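Side-chain contacts in oxidoreductase, 2OG-Fe oxygenase family protein, putative, expressed (PDB 5XOI), which is probably an iron(II)- and 2-oxoglutarate-dependent dioxygenase of the AlkB family, here as its catalytic double-stranded beta-helix domain with manganese in the metal site: residues 29-34 against 86-91; 95-100 against 152-157. All blocks are in the same frame, centred on the assembly; numbering follows the deposited sequence.

Contact 1 (29-34 against 86-91)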
loop_
_atom_site.group_PDB
_atom_site.type_symbol
_atom_site.label_atom_id
_atom_site.label_comp_id
_atom_site.label_asym_id
_atom_site.label_seq_id
_atom_site.Cartn_x
_atom_site.Cartn_y
_atom_site.Cartn_z
ATOM N N ILE A 29 10.582 -4.431 7.736
ATOM C CA ILE A 29 11.506 -3.298 7.775
ATOM C C ILE A 29 12.915 -3.750 7.429
ATOM O O ILE A 29 13.598 -3.134 6.604
ATOM C CB ILE A 29 11.480 -2.617 9.158
ATOM C CG1 ILE A 29 10.087 -2.057 9.487
ATOM C CG2 ILE A 29 12.584 -1.537 9.243
ATOM C CD1 ILE A 29 9.665 -0.895 8.623
ATOM N N ARG A 30 13.384 -4.829 8.068
ATOM C CA ARG A 30 14.756 -5.265 7.837
ATOM C C ARG A 30 14.978 -5.653 6.376
ATOM O O ARG A 30 15.994 -5.278 5.781
ATOM C CB ARG A 30 15.098 -6.419 8.783
ATOM C CG ARG A 30 15.377 -5.954 10.209
ATOM C CD ARG A 30 15.784 -7.121 11.109
ATOM N NE ARG A 30 16.080 -6.692 12.473
ATOM C CZ ARG A 30 15.940 -7.472 13.542
ATOM N NH1 ARG A 30 15.497 -8.718 13.404
ATOM N NH2 ARG A 30 16.230 -7.010 14.751
ATOM N N ARG A 31 14.025 -6.366 5.765
ATOM C CA ARG A 31 14.172 -6.719 4.351
ATOM C C ARG A 31 14.179 -5.481 3.461
ATOM O O ARG A 31 14.966 -5.393 2.513
ATOM C CB ARG A 31 13.058 -7.664 3.914
ATOM C CG ARG A 31 13.177 -9.073 4.471
ATOM C CD ARG A 31 11.940 -9.873 4.117
ATOM N NE ARG A 31 11.965 -11.224 4.668
ATOM C CZ ARG A 31 12.324 -12.298 3.977
ATOM N NH1 ARG A 31 12.696 -12.178 2.707
ATOM N NH2 ARG A 31 12.312 -13.491 4.553
ATOM N N CYS A 32 13.307 -4.514 3.752
ATOM C CA CYS A 32 13.248 -3.298 2.947
ATOM C C CYS A 32 14.463 -2.406 3.178
ATOM O O CYS A 32 14.902 -1.706 2.259
ATOM C CB CYS A 32 11.953 -2.549 3.261
ATOM S SG CYS A 32 10.463 -3.279 2.598
ATOM N N GLN A 33 15.032 -2.423 4.388
ATOM C CA GLN A 33 16.266 -1.675 4.616
ATOM C C GLN A 33 17.395 -2.202 3.739
ATOM O O GLN A 33 18.152 -1.424 3.150
ATOM C CB GLN A 33 16.665 -1.749 6.091
ATOM C CG GLN A 33 15.825 -0.879 6.990
ATOM C CD GLN A 33 16.109 -1.129 8.449
ATOM O OE1 GLN A 33 16.498 -2.235 8.837
ATOM N NE2 GLN A 33 15.906 -0.111 9.272
ATOM N N LYS A 34 17.503 -3.522 3.624
ATOM C CA LYS A 34 18.595 -4.122 2.868
ATOM C C LYS A 34 18.357 -4.026 1.364
ATOM O O LYS A 34 19.262 -3.653 0.614
ATOM C CB LYS A 34 18.774 -5.580 3.293
ATOM C CG LYS A 34 20.044 -6.215 2.772
ATOM C CD LYS A 34 20.286 -7.550 3.447
ATOM C CE LYS A 34 21.413 -8.301 2.767
ATOM N NZ LYS A 34 22.728 -7.595 2.862
ATOM N N PRO A 86 9.300 -10.938 -1.859
ATOM C CA PRO A 86 9.484 -12.066 -0.938
ATOM C C PRO A 86 8.197 -12.864 -0.796
ATOM O O PRO A 86 7.105 -12.302 -0.722
ATOM C CB PRO A 86 9.873 -11.384 0.378
ATOM C CG PRO A 86 10.483 -10.078 -0.034
ATOM C CD PRO A 86 9.754 -9.660 -1.284
ATOM N N GLU A 87 8.325 -14.193 -0.760
ATOM C CA GLU A 87 7.129 -15.026 -0.645
ATOM C C GLU A 87 6.393 -14.782 0.666
ATOM O O GLU A 87 5.166 -14.924 0.724
ATOM C CB GLU A 87 7.486 -16.505 -0.775
ATOM C CG GLU A 87 6.315 -17.360 -1.257
ATOM C CD GLU A 87 6.765 -18.615 -1.985
ATOM O OE1 GLU A 87 7.912 -19.054 -1.752
ATOM O OE2 GLU A 87 5.977 -19.159 -2.794
ATOM N N VAL A 88 7.111 -14.404 1.724
ATOM C CA VAL A 88 6.431 -14.110 2.982
ATOM C C VAL A 88 5.510 -12.905 2.826
ATOM O O VAL A 88 4.430 -12.853 3.429
ATOM C CB VAL A 88 7.451 -13.922 4.120
ATOM C CG1 VAL A 88 8.326 -12.699 3.881
ATOM C CG2 VAL A 88 6.727 -13.825 5.466
ATOM N N PHE A 89 5.906 -11.927 2.000
ATOM C CA PHE A 89 5.037 -10.779 1.744
ATOM C C PHE A 89 3.751 -11.227 1.061
ATOM O O PHE A 89 2.647 -10.836 1.464
ATOM C CB PHE A 89 5.752 -9.738 0.868
ATOM C CG PHE A 89 6.883 -8.987 1.554
ATOM C CD1 PHE A 89 7.331 -9.336 2.817
ATOM C CD2 PHE A 89 7.488 -7.919 0.909
ATOM C CE1 PHE A 89 8.375 -8.639 3.421
ATOM C CE2 PHE A 89 8.532 -7.211 1.498
ATOM C CZ PHE A 89 8.980 -7.576 2.759
ATOM N N SER A 90 3.884 -12.058 0.024
ATOM C CA SER A 90 2.719 -12.568 -0.697
ATOM C C SER A 90 1.808 -13.373 0.218
ATOM O O SER A 90 0.583 -13.306 0.090
ATOM C CB SER A 90 3.159 -13.430 -1.886
ATOM O OG SER A 90 3.791 -12.651 -2.886
ATOM N N LYS A 91 2.393 -14.138 1.146
ATOM C CA LYS A 91 1.595 -14.913 2.102
ATOM C C LYS A 91 0.728 -14.005 2.966
ATOM O O LYS A 91 -0.466 -14.272 3.171
ATOM C CB LYS A 91 2.521 -15.754 2.977
ATOM C CG LYS A 91 1.849 -16.460 4.156
ATOM C CD LYS A 91 2.550 -16.131 5.486
ATOM C CE LYS A 91 1.687 -16.474 6.702
ATOM N NZ LYS A 91 2.424 -16.321 7.990
#
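Two helices lying on the large sheet of the AlkB jelly-roll core meet where the extended side chain of R31, on helix 22-37, passes over the first turn of helix 87-106. Its aliphatic part comes first: CD of R31 rests 3.8 Å from CE1 of F89, approaching the ring obliquely. CG lies anti to the carbonyl carbon of R31 (chi1 -72°), and from there to NE the chain is extended toward helix 87-106. Over one face of the guanidinium sits CG1 of V88, 4.0 Å from NE of R31 and displaced toward the rim of the group, while NH1 of R31 comes within 3.7 Å of CB of P86. These are van der Waals contacts; the charge itself is answered within its own helix, by a salt bridge from NE to D27. The ring of P86, the N-cap residue of helix 87-106, also covers one face of F89 within the same segment, its CG 3.7 Å above the plane of the F89 ring and over the ring centre. On the sheet side of the pair, F89 is buried against L226 and F228 of strand 223-229, I28 of helix 22-37 and L60, while C32 and I29 reach L224 of the same strand.

Contact 2 (95-100 against 152-157)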
loop_
_atom_site.group_PDB
_atom_site.type_symbol
_atom_site.label_atom_id
_atom_site.label_comp_id
_atom_site.label_asym_id
_atom_site.label_seq_id
_atom_site.Cartn_x
_atom_site.Cartn_y
_atom_site.Cartn_z
ATOM N N ASP A 95 -3.361 -13.793 3.245
ATOM C CA ASP A 95 -4.025 -13.904 4.544
ATOM C C ASP A 95 -4.935 -12.707 4.802
ATOM O O ASP A 95 -6.038 -12.857 5.349
ATOM C CB ASP A 95 -2.985 -14.011 5.667
ATOM C CG ASP A 95 -2.284 -15.364 5.707
ATOM O OD1 ASP A 95 -2.718 -16.305 5.016
ATOM O OD2 ASP A 95 -1.282 -15.478 6.441
ATOM N N ALA A 96 -4.478 -11.504 4.434
ATOM C CA ALA A 96 -5.284 -10.304 4.636
ATOM C C ALA A 96 -6.566 -10.357 3.817
ATOM O O ALA A 96 -7.641 -9.981 4.302
ATOM C CB ALA A 96 -4.466 -9.062 4.274
ATOM N N ILE A 97 -6.468 -10.819 2.570
ATOM C CA ILE A 97 -7.652 -10.991 1.736
ATOM C C ILE A 97 -8.575 -12.037 2.343
ATOM O O ILE A 97 -9.790 -11.832 2.439
ATOM C CB ILE A 97 -7.239 -11.355 0.301
ATOM C CG1 ILE A 97 -6.481 -10.179 -0.323
ATOM C CG2 ILE A 97 -8.462 -11.673 -0.540
ATOM C CD1 ILE A 97 -5.848 -10.523 -1.641
ATOM N N GLN A 98 -8.013 -13.173 2.755
ATOM C CA GLN A 98 -8.829 -14.211 3.379
ATOM C C GLN A 98 -9.540 -13.681 4.620
ATOM O O GLN A 98 -10.736 -13.929 4.823
ATOM C CB GLN A 98 -7.956 -15.415 3.736
ATOM C CG GLN A 98 -7.740 -16.399 2.602
ATOM C CD GLN A 98 -7.181 -17.732 3.090
ATOM O OE1 GLN A 98 -6.552 -17.806 4.149
ATOM N NE2 GLN A 98 -7.429 -18.796 2.326
ATOM N N ALA A 99 -8.822 -12.938 5.465
ATOM C CA ALA A 99 -9.447 -12.387 6.661
ATOM C C ALA A 99 -10.525 -11.380 6.300
ATOM O O ALA A 99 -11.597 -11.354 6.921
ATOM C CB ALA A 99 -8.391 -11.742 7.566
ATOM N N SER A 100 -10.263 -10.540 5.297
ATOM C CA SER A 100 -11.268 -9.575 4.863
ATOM C C SER A 100 -12.526 -10.274 4.358
ATOM O O SER A 100 -13.647 -9.862 4.671
ATOM C CB SER A 100 -10.688 -8.675 3.776
ATOM O OG SER A 100 -9.653 -7.867 4.297
ATOM N N GLY A 152 -11.678 -5.848 -10.774
ATOM C CA GLY A 152 -11.628 -5.312 -9.429
ATOM C C GLY A 152 -10.587 -5.937 -8.532
ATOM O O GLY A 152 -10.716 -5.864 -7.307
ATOM N N LEU A 153 -9.542 -6.521 -9.108
ATOM C CA LEU A 153 -8.477 -7.117 -8.315
ATOM C C LEU A 153 -7.943 -6.099 -7.315
ATOM O O LEU A 153 -7.559 -4.989 -7.712
ATOM C CB LEU A 153 -7.337 -7.600 -9.205
ATOM C CG LEU A 153 -7.424 -8.976 -9.855
ATOM C CD1 LEU A 153 -8.823 -9.336 -10.248
ATOM C CD2 LEU A 153 -6.474 -9.059 -11.024
ATOM N N PRO A 154 -7.898 -6.430 -6.033
ATOM C CA PRO A 154 -7.694 -5.408 -5.006
ATOM C C PRO A 154 -6.266 -4.894 -4.932
ATOM O O PRO A 154 -5.305 -5.539 -5.356
ATOM C CB PRO A 154 -8.065 -6.133 -3.707
ATOM C CG PRO A 154 -7.746 -7.566 -3.989
ATOM C CD PRO A 154 -8.062 -7.779 -5.463
ATOM N N VAL A 155 -6.159 -3.698 -4.358
ATOM C CA VAL A 155 -4.898 -3.141 -3.880
ATOM C C VAL A 155 -4.776 -3.501 -2.407
ATOM O O VAL A 155 -5.718 -3.280 -1.643
ATOM C CB VAL A 155 -4.879 -1.615 -4.064
ATOM C CG1 VAL A 155 -3.578 -0.996 -3.520
ATOM C CG2 VAL A 155 -5.119 -1.240 -5.538
ATOM N N VAL A 156 -3.629 -4.042 -2.001
ATOM C CA VAL A 156 -3.383 -4.400 -0.595
ATOM C C VAL A 156 -2.192 -3.589 -0.104
ATOM O O VAL A 156 -1.098 -3.701 -0.664
ATOM C CB VAL A 156 -3.119 -5.900 -0.419
ATOM C CG1 VAL A 156 -2.784 -6.217 1.037
ATOM C CG2 VAL A 156 -4.327 -6.719 -0.890
ATOM N N SER A 157 -2.389 -2.815 0.966
ATOM C CA SER A 157 -1.411 -1.821 1.413
ATOM C C SER A 157 -1.008 -2.069 2.865
ATOM O O SER A 157 -1.864 -2.057 3.758
ATOM C CB SER A 157 -1.992 -0.411 1.260
ATOM O OG SER A 157 -1.272 0.547 2.008
#
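I97 is the side chain through which helix 87-106 meets the segment 152-157, touching first a proline and then a valine. One turn along the helix from A96, OG and N of S100 reach A96 O from opposite faces of its carbonyl plane. G152 follows helix 146-150 and closes it with a Schellman motif, at positive phi (71°), and its backbone pairs with G192. The carbonyl oxygen of L153 accepts a hydrogen bond from NE of R195. At P154 the chain meets the helix: CG of the pyrrolidine ring stands 4.2 Å from CD1 of I97, with I189 of strand 187-190 also against the ring. V155, where strand 155-161 begins, takes no part in the contact; its side chain lies against D141, R195 and T227. V156 faces the helix again. With chi1 at 177°, CG2 of V156 lies beside the backbone N, anti to the carbonyl carbon, and it is this branch that meets I97, 4.1 Å from CG1 and 4.2 Å from CD1 of that residue; the two side chains lie at a slant to each other. In S157 the hydroxyl bonds weakly to N225. Alternation of this kind, one strand face toward a covering helix and the other toward the metal-binding side, is typical of the major sheet in the double-stranded beta-helix of 2-oxoglutarate oxygenases.

In the fold
Both contacts use helix 87-106, contact 1 at its first turn and contact 2 about two turns further on, with their centres about 17 Å apart. Contact 1 joins it to a second helix, 22-37, at a partly exposed edge, where a charged side chain lends its aliphatic length to F89 and one guanidinium face to a valine methyl. Contact 2 is fully buried and purely aliphatic, joining the helix to the start of strand 155-161 of the large sheet and the proline just before it. It also lies nearer the active site: the V156 side chain is about 11 Å from the bound manganese ion, whereas contact 1 is remote from the annotated sites.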